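Local coordinates for EH1AB1 (Metagenome, PDB 6RB0), which probably hydrolyses carboxylic esters as an alpha/beta hydrolase and here holds two copies of a hexylphosphonate inhibitor, at residues A[104-109]-A[135-140]; A[221-226]-A[297-302]. All blocks are in the same frame, centred on the assembly; numbering follows the deposited sequence.

Contact 1. Residues A[104-109]-A[135-140]. With MHH (methyl hydrogen (R)-hexylphosphonate), chain E.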
ATOM      1  N   GLY A 104     -20.804 -12.407  -4.582  1.00 20.54           N
ATOM      2  CA  GLY A 104     -20.703 -13.677  -5.322  1.00 20.80           C
ATOM      3  C   GLY A 104     -21.413 -13.628  -6.655  1.00 21.32           C
ATOM      4  O   GLY A 104     -21.703 -14.701  -7.190  1.00 23.31           O
ATOM      5  N   PHE A 105     -21.668 -12.423  -7.170  1.00 21.27           N
ATOM      6  CA  PHE A 105     -22.422 -12.180  -8.423  1.00 20.97           C
ATOM      7  C   PHE A 105     -23.897 -12.513  -8.226  1.00 20.49           C
ATOM      8  O   PHE A 105     -24.612 -12.636  -9.237  1.00 19.74           O
ATOM      9  CB  PHE A 105     -21.850 -13.024  -9.562  1.00 22.47           C
ATOM     10  CG  PHE A 105     -20.430 -12.670  -9.907  1.00 23.27           C
ATOM     11  CD1 PHE A 105     -20.136 -11.465 -10.531  1.00 24.79           C
ATOM     12  CD2 PHE A 105     -19.392 -13.531  -9.597  1.00 23.88           C
ATOM     13  CE1 PHE A 105     -18.827 -11.135 -10.845  1.00 25.47           C
ATOM     14  CE2 PHE A 105     -18.083 -13.206  -9.921  1.00 25.37           C
ATOM     15  CZ  PHE A 105     -17.802 -12.010 -10.547  1.00 25.58           C
ATOM     16  N   VAL A 106     -24.341 -12.634  -6.976  1.00 19.73           N
ATOM     17  CA  VAL A 106     -25.742 -13.028  -6.659  1.00 20.64           C
ATOM     18  C   VAL A 106     -26.413 -11.945  -5.807  1.00 20.26           C
ATOM     19  O   VAL A 106     -27.582 -11.635  -6.071  1.00 20.42           O
ATOM     20  CB  VAL A 106     -25.764 -14.403  -5.967  1.00 21.28           C
ATOM     21  CG1 VAL A 106     -27.159 -14.791  -5.502  1.00 21.46           C
ATOM     22  CG2 VAL A 106     -25.184 -15.475  -6.877  1.00 22.36           C
ATOM     23  N   ILE A 107     -25.718 -11.440  -4.792  1.00 19.68           N
ATOM     24  CA  ILE A 107     -26.277 -10.463  -3.816  1.00 20.03           C
ATOM     25  C   ILE A 107     -25.440  -9.188  -3.875  1.00 20.36           C
ATOM     26  O   ILE A 107     -24.452  -9.150  -4.640  1.00 18.78           O
ATOM     27  CB  ILE A 107     -26.305 -11.045  -2.392  1.00 19.76           C
ATOM     28  CG1 ILE A 107     -24.890 -11.189  -1.829  1.00 19.30           C
ATOM     29  CG2 ILE A 107     -27.078 -12.352  -2.382  1.00 20.30           C
ATOM     30  CD1 ILE A 107     -24.804 -11.874  -0.497  1.00 19.19           C
ATOM     31  N   GLY A 108     -25.839  -8.209  -3.066  1.00 20.48           N
ATOM     32  CA  GLY A 108     -25.266  -6.860  -3.055  1.00 21.44           C
ATOM     33  C   GLY A 108     -25.910  -6.001  -4.119  1.00 22.70           C
ATOM     34  O   GLY A 108     -26.548  -6.550  -5.040  1.00 23.36           O
ATOM     35  N   ASN A 109     -25.721  -4.694  -3.992  1.00 22.29           N
ATOM     36  CA  ASN A 109     -26.205  -3.672  -4.949  1.00 23.00           C
ATOM     37  C   ASN A 109     -25.564  -2.357  -4.521  1.00 21.73           C
ATOM     38  O   ASN A 109     -24.690  -2.386  -3.649  1.00 21.19           O
ATOM     39  CB  ASN A 109     -27.736  -3.636  -5.011  1.00 23.69           C
ATOM     40  CG  ASN A 109     -28.366  -3.535  -3.642  1.00 25.67           C
ATOM     41  OD1 ASN A 109     -28.026  -2.640  -2.863  1.00 27.56           O
ATOM     42  ND2 ASN A 109     -29.255  -4.467  -3.325  1.00 26.09           N
ATOM     43  N   LEU A 135     -27.336  -9.555 -11.837  1.00 21.44           N
ATOM     44  CA  LEU A 135     -26.974 -10.598 -10.855  1.00 22.13           C
ATOM     45  C   LEU A 135     -27.532 -11.951 -11.310  1.00 22.76           C
ATOM     46  O   LEU A 135     -28.601 -11.989 -11.959  1.00 20.80           O
ATOM     47  CB  LEU A 135     -27.537 -10.198  -9.490  1.00 22.55           C
ATOM     48  CG  LEU A 135     -26.972  -8.914  -8.881  1.00 22.67           C
ATOM     49  CD1 LEU A 135     -27.767  -8.505  -7.652  1.00 22.81           C
ATOM     50  CD2 LEU A 135     -25.505  -9.083  -8.528  1.00 22.59           C
ATOM     51  N   ALA A 136     -26.789 -13.007 -10.986  1.00 23.09           N
ATOM     52  CA  ALA A 136     -27.239 -14.417 -10.987  1.00 24.41           C
ATOM     53  C   ALA A 136     -28.183 -14.618  -9.804  1.00 25.05           C
ATOM     54  O   ALA A 136     -28.089 -13.894  -8.822  1.00 25.65           O
ATOM     55  CB  ALA A 136     -26.032 -15.329 -10.890  1.00 23.89           C
ATOM     56  N   PRO A 137     -29.078 -15.630  -9.801  1.00 25.75           N
ATOM     57  CA  PRO A 137     -29.242 -16.563 -10.921  1.00 25.76           C
ATOM     58  C   PRO A 137     -30.077 -16.078 -12.109  1.00 26.06           C
ATOM     59  O   PRO A 137     -30.114 -16.791 -13.088  1.00 26.54           O
ATOM     60  CB  PRO A 137     -29.994 -17.734 -10.269  1.00 26.63           C
ATOM     61  CG  PRO A 137     -30.826 -17.070  -9.184  1.00 26.40           C
ATOM     62  CD  PRO A 137     -29.915 -15.986  -8.644  1.00 26.44           C
ATOM     63  N   GLU A 138     -30.697 -14.901 -12.017  1.00 25.76           N
ATOM     64  CA  GLU A 138     -31.586 -14.389 -13.088  1.00 26.84           C
ATOM     65  C   GLU A 138     -30.732 -14.185 -14.340  1.00 27.27           C
ATOM     66  O   GLU A 138     -31.205 -14.531 -15.440  1.00 28.48           O
ATOM     67  CB  GLU A 138     -32.309 -13.110 -12.657  1.00 28.13           C
ATOM     68  CG  GLU A 138     -33.216 -13.291 -11.446  1.00 28.14           C
ATOM     69  CD  GLU A 138     -32.535 -13.256 -10.082  1.00 29.21           C
ATOM     70  OE1 GLU A 138     -31.285 -13.238 -10.025  1.00 28.66           O
ATOM     71  OE2 GLU A 138     -33.267 -13.256  -9.068  1.00 29.66           O
ATOM     72  N   HIS A 139     -29.510 -13.670 -14.168  1.00 26.17           N
ATOM     73  CA  HIS A 139     -28.563 -13.382 -15.277  1.00 27.08           C
ATOM     74  C   HIS A 139     -27.237 -14.060 -14.960  1.00 25.79           C
ATOM     75  O   HIS A 139     -26.356 -13.476 -14.346  1.00 24.99           O
ATOM     76  CB  HIS A 139     -28.454 -11.872 -15.499  1.00 28.36           C
ATOM     77  CG  HIS A 139     -29.788 -11.212 -15.575  1.00 29.99           C
ATOM     78  ND1 HIS A 139     -30.589 -11.294 -16.698  1.00 30.92           N
ATOM     79  CD2 HIS A 139     -30.484 -10.498 -14.664  1.00 31.39           C
ATOM     80  CE1 HIS A 139     -31.709 -10.637 -16.486  1.00 32.20           C
ATOM     81  NE2 HIS A 139     -31.671 -10.138 -15.245  1.00 32.51           N
ATOM     82  N   PRO A 140     -27.070 -15.337 -15.352  1.00 25.15           N
ATOM     83  CA  PRO A 140     -25.855 -16.064 -15.021  1.00 24.91           C
ATOM     84  C   PRO A 140     -24.659 -15.568 -15.843  1.00 24.20           C
ATOM     85  O   PRO A 140     -24.816 -14.805 -16.788  1.00 22.89           O
ATOM     86  CB  PRO A 140     -26.173 -17.539 -15.302  1.00 25.46           C
ATOM     87  CG  PRO A 140     -27.513 -17.564 -16.023  1.00 26.17           C
ATOM     88  CD  PRO A 140     -28.040 -16.145 -16.099  1.00 26.27           C
TER
HETATM   89  C1  MHH E 403     -17.187 -13.718  -2.755  1.00 52.65           C
HETATM   90  C2  MHH E 403     -17.743 -14.755  -3.729  1.00 53.36           C
HETATM   91  C3  MHH E 403     -16.825 -15.014  -4.928  1.00 55.63           C
HETATM   92  C7  MHH E 403     -18.757 -11.358  -0.130  1.00 55.01           C
HETATM   93  P   MHH E 403     -17.875 -12.032  -2.630  1.00 50.89           P
HETATM   94  O1  MHH E 403     -18.854 -12.161  -1.303  1.00 54.19           O
HETATM   95  O2  MHH E 403     -18.488 -11.425  -3.869  1.00 40.58           O
HETATM   96  C4  MHH E 403     -17.583 -15.261  -6.240  1.00 60.47           C
HETATM   97  C5  MHH E 403     -17.301 -16.624  -6.868  1.00 60.95           C
HETATM   98  C6  MHH E 403     -17.102 -16.475  -8.367  1.00 61.25           C
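The carbonyl oxygen of Phe105 is held by Leu135 and Ala136 together. Ala136 N donates to Phe105 O over 2.8 Å, with the nitrogen nearly in line with the C=O bond and an N-H...O angle of 145°. Leu135 CA adds a weaker CH...O contact at 3.5 Å from Phe105 O. The site is the loop after strand 94-100 of the alpha/beta hydrolase fold. Here a His-Gly-Gly-Gly run ends at Gly104, which resembles the oxyanion-hole motif of the hormone-sensitive lipase family. A second, reversed contact lies beside the first. The CA-H of Val106 points at Ala136 O over 3.3 Å, fairly straight. That carbonyl belongs to the cis peptide before Pro137.

Side chains fill in around these backbone links. Leu135 lies alongside segment 104-109 and sets CD1 3.5 Å from Gly108 O. The same methyl also meets the carbonyl oxygen of Val106, which takes a hydrogen bond from Arg47. Val106 CG1 is anti to the backbone N (chi1 174°), which carries it to Pro137 CD at 4.3 Å. The other methyl, Val106 CG2, rests 4.1 Å from Ala136 CB. Beyond them, Val106 packs on Trp231, Phe232 and Ala235 of helix 226-236, and Pro137 also reaches Ala235.

The Phe105 side chain leads away from segment 135-140 and toward the chain E phosphonate. Its ring stacks with Tyr236. The end of that phosphonate's hexyl chain comes to the ring edge, near the ring plane, with its C6 3.8 Å from Phe105 CE2. Its phosphonyl oxygen O2 is also bound by Gly103 N and Ala176 N, as expected for an oxyanion hole. Gly104 N completes this grip with a nearly straight bond of 2.6 Å to O2 of the chain E phosphonate.

Contact 2. Residues A[221-226]-A[297-302]. With MHH (methyl hydrogen (R)-hexylphosphonate), chain F; MHH (methyl hydrogen (R)-hexylphosphonate), chain E.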
ATOM      1  N   GLY A 221     -15.973 -21.905   9.321  1.00 56.65           N
ATOM      2  CA  GLY A 221     -15.767 -21.087  10.524  1.00 58.00           C
ATOM      3  C   GLY A 221     -15.501 -19.592  10.275  1.00 56.81           C
ATOM      4  O   GLY A 221     -15.284 -18.922  11.304  1.00 53.21           O
ATOM      5  N   TYR A 222     -15.572 -19.014   9.033  1.00 53.61           N
ATOM      6  CA  TYR A 222     -15.030 -17.634   8.776  1.00 49.11           C
ATOM      7  C   TYR A 222     -15.912 -16.769   7.861  1.00 50.66           C
ATOM      8  O   TYR A 222     -15.423 -16.207   6.866  1.00 49.39           O
ATOM      9  CB  TYR A 222     -13.597 -17.707   8.234  1.00 48.98           C
ATOM     10  CG  TYR A 222     -12.704 -18.558   9.099  1.00 47.46           C
ATOM     11  CD1 TYR A 222     -12.133 -18.051  10.252  1.00 44.71           C
ATOM     12  CD2 TYR A 222     -12.546 -19.912   8.838  1.00 49.27           C
ATOM     13  CE1 TYR A 222     -11.381 -18.853  11.093  1.00 46.03           C
ATOM     14  CE2 TYR A 222     -11.781 -20.725   9.658  1.00 47.41           C
ATOM     15  CZ  TYR A 222     -11.197 -20.191  10.793  1.00 47.09           C
ATOM     16  OH  TYR A 222     -10.439 -20.966  11.625  1.00 44.44           O
ATOM     17  N   PHE A 223     -17.107 -16.451   8.358  1.00 52.65           N
ATOM     18  CA  PHE A 223     -18.189 -15.708   7.659  1.00 55.50           C
ATOM     19  C   PHE A 223     -18.459 -16.345   6.280  1.00 54.69           C
ATOM     20  O   PHE A 223     -19.538 -16.936   6.144  1.00 57.08           O
ATOM     21  CB  PHE A 223     -17.902 -14.199   7.678  1.00 59.57           C
ATOM     22  CG  PHE A 223     -18.810 -13.337   6.831  1.00 64.23           C
ATOM     23  CD1 PHE A 223     -20.179 -13.258   7.065  1.00 68.01           C
ATOM     24  CD2 PHE A 223     -18.291 -12.605   5.776  1.00 68.05           C
ATOM     25  CE1 PHE A 223     -20.996 -12.473   6.264  1.00 69.10           C
ATOM     26  CE2 PHE A 223     -19.106 -11.809   4.982  1.00 69.51           C
ATOM     27  CZ  PHE A 223     -20.458 -11.747   5.226  1.00 69.32           C
ATOM     28  N   LEU A 224     -17.551 -16.232   5.295  1.00 54.61           N
ATOM     29  CA  LEU A 224     -17.689 -16.832   3.930  1.00 57.08           C
ATOM     30  C   LEU A 224     -17.209 -18.284   3.950  1.00 61.25           C
ATOM     31  O   LEU A 224     -16.004 -18.524   4.033  1.00 63.23           O
ATOM     32  CB  LEU A 224     -16.856 -16.006   2.942  1.00 54.46           C
ATOM     33  CG  LEU A 224     -16.790 -16.541   1.512  1.00 54.50           C
ATOM     34  CD1 LEU A 224     -18.074 -16.222   0.765  1.00 55.11           C
ATOM     35  CD2 LEU A 224     -15.585 -15.988   0.758  1.00 53.09           C
ATOM     36  N   SER A 225     -18.156 -19.238   3.902  1.00 65.19           N
ATOM     37  CA  SER A 225     -17.860 -20.659   4.051  1.00 65.15           C
ATOM     38  C   SER A 225     -17.970 -21.327   2.662  1.00 59.19           C
ATOM     39  O   SER A 225     -18.504 -20.720   1.734  1.00 53.86           O
ATOM     40  CB  SER A 225     -18.685 -21.087   5.367  1.00 74.59           C
ATOM     41  OG  SER A 225     -19.029 -20.027   6.357  1.00 90.72           O
ATOM     42  N   LYS A 226     -17.378 -22.528   2.481  1.00 53.83           N
ATOM     43  CA  LYS A 226     -17.401 -23.276   1.221  1.00 53.87           C
ATOM     44  C   LYS A 226     -18.847 -23.443   0.728  1.00 47.42           C
ATOM     45  O   LYS A 226     -19.083 -23.267  -0.493  1.00 40.16           O
ATOM     46  CB  LYS A 226     -16.721 -24.647   1.400  1.00 58.22           C
ATOM     47  CG  LYS A 226     -16.817 -25.649   0.248  1.00 60.53           C
ATOM     48  CD  LYS A 226     -15.651 -25.611  -0.717  1.00 63.54           C
ATOM     49  CE  LYS A 226     -15.754 -26.656  -1.812  1.00 66.14           C
ATOM     50  NZ  LYS A 226     -15.181 -26.162  -3.087  1.00 69.60           N
ATOM     51  N   GLY A 297      -5.987 -11.429  10.860  1.00 23.37           N
ATOM     52  CA  GLY A 297      -6.892 -11.433  12.026  1.00 24.12           C
ATOM     53  C   GLY A 297      -8.280 -10.917  11.697  1.00 23.51           C
ATOM     54  O   GLY A 297      -9.069 -10.723  12.642  1.00 25.77           O
ATOM     55  N   THR A 298      -8.593 -10.739  10.414  1.00 22.77           N
ATOM     56  CA  THR A 298      -9.948 -10.360   9.954  1.00 22.35           C
ATOM     57  C   THR A 298     -10.378 -11.327   8.851  1.00 22.41           C
ATOM     58  O   THR A 298      -9.536 -12.110   8.355  1.00 21.59           O
ATOM     59  CB  THR A 298     -10.019  -8.882   9.543  1.00 21.99           C
ATOM     60  OG1 THR A 298     -11.397  -8.520   9.466  1.00 21.74           O
ATOM     61  CG2 THR A 298      -9.353  -8.594   8.216  1.00 22.53           C
ATOM     62  N   ILE A 299     -11.644 -11.215   8.461  1.00 22.72           N
ATOM     63  CA  ILE A 299     -12.358 -12.194   7.598  1.00 23.14           C
ATOM     64  C   ILE A 299     -12.724 -11.518   6.284  1.00 22.80           C
ATOM     65  O   ILE A 299     -12.763 -10.278   6.226  1.00 21.57           O
ATOM     66  CB  ILE A 299     -13.613 -12.717   8.315  1.00 23.61           C
ATOM     67  CG1 ILE A 299     -14.438 -11.562   8.881  1.00 25.08           C
ATOM     68  CG2 ILE A 299     -13.236 -13.720   9.388  1.00 23.95           C
ATOM     69  CD1 ILE A 299     -15.879 -11.898   9.117  1.00 26.46           C
ATOM     70  N   HIS A 300     -13.027 -12.331   5.281  1.00 22.99           N
ATOM     71  CA  HIS A 300     -13.704 -11.885   4.044  1.00 22.99           C
ATOM     72  C   HIS A 300     -14.929 -11.040   4.400  1.00 22.98           C
ATOM     73  O   HIS A 300     -15.717 -11.499   5.248  1.00 24.23           O
ATOM     74  CB  HIS A 300     -14.138 -13.100   3.241  1.00 23.71           C
ATOM     75  CG  HIS A 300     -14.501 -12.727   1.856  1.00 23.89           C
ATOM     76  ND1 HIS A 300     -13.538 -12.508   0.905  1.00 24.13           N
ATOM     77  CD2 HIS A 300     -15.693 -12.473   1.283  1.00 23.58           C
ATOM     78  CE1 HIS A 300     -14.119 -12.171  -0.221  1.00 24.18           C
ATOM     79  NE2 HIS A 300     -15.444 -12.144  -0.016  1.00 24.99           N
ATOM     80  N   GLY A 301     -15.093  -9.872   3.771  1.00 22.26           N
ATOM     81  CA  GLY A 301     -16.267  -8.996   3.959  1.00 20.60           C
ATOM     82  C   GLY A 301     -15.975  -7.794   4.841  1.00 20.47           C
ATOM     83  O   GLY A 301     -16.801  -6.883   4.863  1.00 21.00           O
ATOM     84  N   PHE A 302     -14.831  -7.752   5.523  1.00 19.57           N
ATOM     85  CA  PHE A 302     -14.562  -6.739   6.576  1.00 19.25           C
ATOM     86  C   PHE A 302     -14.538  -5.326   5.976  1.00 20.06           C
ATOM     87  O   PHE A 302     -14.798  -4.361   6.707  1.00 20.26           O
ATOM     88  CB  PHE A 302     -13.272  -7.066   7.326  1.00 19.50           C
ATOM     89  CG  PHE A 302     -11.988  -6.620   6.678  1.00 19.03           C
ATOM     90  CD1 PHE A 302     -11.432  -7.329   5.625  1.00 19.43           C
ATOM     91  CD2 PHE A 302     -11.294  -5.531   7.177  1.00 19.18           C
ATOM     92  CE1 PHE A 302     -10.233  -6.930   5.052  1.00 19.45           C
ATOM     93  CE2 PHE A 302     -10.096  -5.129   6.606  1.00 19.42           C
ATOM     94  CZ  PHE A 302      -9.566  -5.833   5.546  1.00 19.47           C
TER
HETATM   95  C1  MHH F 404     -19.449 -18.491   8.859  1.00100.03           C
HETATM   96  C2  MHH F 404     -20.099 -18.430  10.273  1.00 99.82           C
HETATM   97  C3  MHH F 404     -19.249 -17.945  11.458  1.00 99.04           C
HETATM   98  C7  MHH F 404     -20.346 -22.037   9.255  1.00 99.88           C
HETATM   99  P   MHH F 404     -19.118 -20.092   8.034  1.00101.85           P
HETATM  100  O1  MHH F 404     -20.449 -20.953   8.336  1.00102.35           O
HETATM  101  O2  MHH F 404     -17.857 -20.745   8.481  1.00 96.49           O
HETATM  102  C4  MHH F 404     -19.346 -18.889  12.667  1.00 97.85           C
HETATM  103  C5  MHH F 404     -18.101 -18.846  13.552  1.00 97.25           C
HETATM  104  C6  MHH F 404     -17.665 -20.234  14.030  1.00 93.58           C
HETATM  105  C1  MHH E 403     -17.187 -13.718  -2.755  1.00 52.65           C
HETATM  106  C2  MHH E 403     -17.743 -14.755  -3.729  1.00 53.36           C
HETATM  107  C3  MHH E 403     -16.825 -15.014  -4.928  1.00 55.63           C
HETATM  108  C7  MHH E 403     -18.757 -11.358  -0.130  1.00 55.01           C
HETATM  109  P   MHH E 403     -17.875 -12.032  -2.630  1.00 50.89           P
HETATM  110  O1  MHH E 403     -18.854 -12.161  -1.303  1.00 54.19           O
HETATM  111  O2  MHH E 403     -18.488 -11.425  -3.869  1.00 40.58           O
HETATM  112  C4  MHH E 403     -17.583 -15.261  -6.240  1.00 60.47           C
HETATM  113  C5  MHH E 403     -17.301 -16.624  -6.868  1.00 60.95           C
HETATM  114  C6  MHH E 403     -17.102 -16.475  -8.367  1.00 61.25           C
HETATM  115  O   HOH W   1     -13.175 -14.966   5.773  1.00 25.09           O
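Leu224 and His300 both turn the next side-chain carbon, CG, anti to the backbone N, with chi1 175° and -165°. Both side chains start toward the opposite segment, and the leucine meets the flat of the imidazole. Leu224 CD2 sits over one face of the His300 ring, 3.7 Å from its centroid and only 19° off the ring normal. This is a CH-pi contact, with the methyl offset toward the rim.

The ring edge is used differently. His300 ND1 is hydrogen-bonded to Asp270 and NE2 to Ser175. The methyl carbon C7 of the chain E phosphonate lies near the ring plane, 3.4 Å from His300 NE2. With an alanine in place of His300, Asp270 and Ser175 would probably lose their shared partner, and Leu224 CD2 the ring face it packs on.

Phe223 and Ile299 cross at about a right angle, with Phe223 CB 3.4 Å from Ile299 CD1. On the other branch, Ile299 CG2 touches Tyr222 CB at 4.2 Å. Gly301 lets the Phe223 ring lie close by, since a beta carbon there would clash with Phe223 CE2. A water joins the backbones. It donates to Tyr222 O at 2.8 Å and accepts from His300 N at 2.7 Å.

Segment 221-226 also carries the second inhibitor on its far side. Ser225 OG is covalently bonded to P of the chain F phosphonate at 1.7 Å, although this serine is poorly ordered. Tyr222 N makes a weak hydrogen bond to O2 of that group.

Segment 297-302 is the loop after the last strand, 290-295, where alpha/beta hydrolases place their histidine. The bonds of His300 to Asp270 and Ser175 are consistent with a Ser-His-Asp catalytic triad.

Both contacts are buried and join loops within the alpha/beta hydrolase fold. Their centres lie about 20 Å apart, and they do not touch each other. The chain E phosphonate meets both: contact 1 supplies a backbone N-H to its phosphonyl oxygen and a phenyl edge to its tail, whereas contact 2 brings the imidazole edge to its methoxy end. Helix 226-236 ties them further, since it packs on contact 1 and begins in contact 2. Their chemistry differs. In contact 1 a direct backbone bond and CH...O contacts join the segments. In contact 2 side-chain packing and one bridging water do so, and a second phosphonate is attached there.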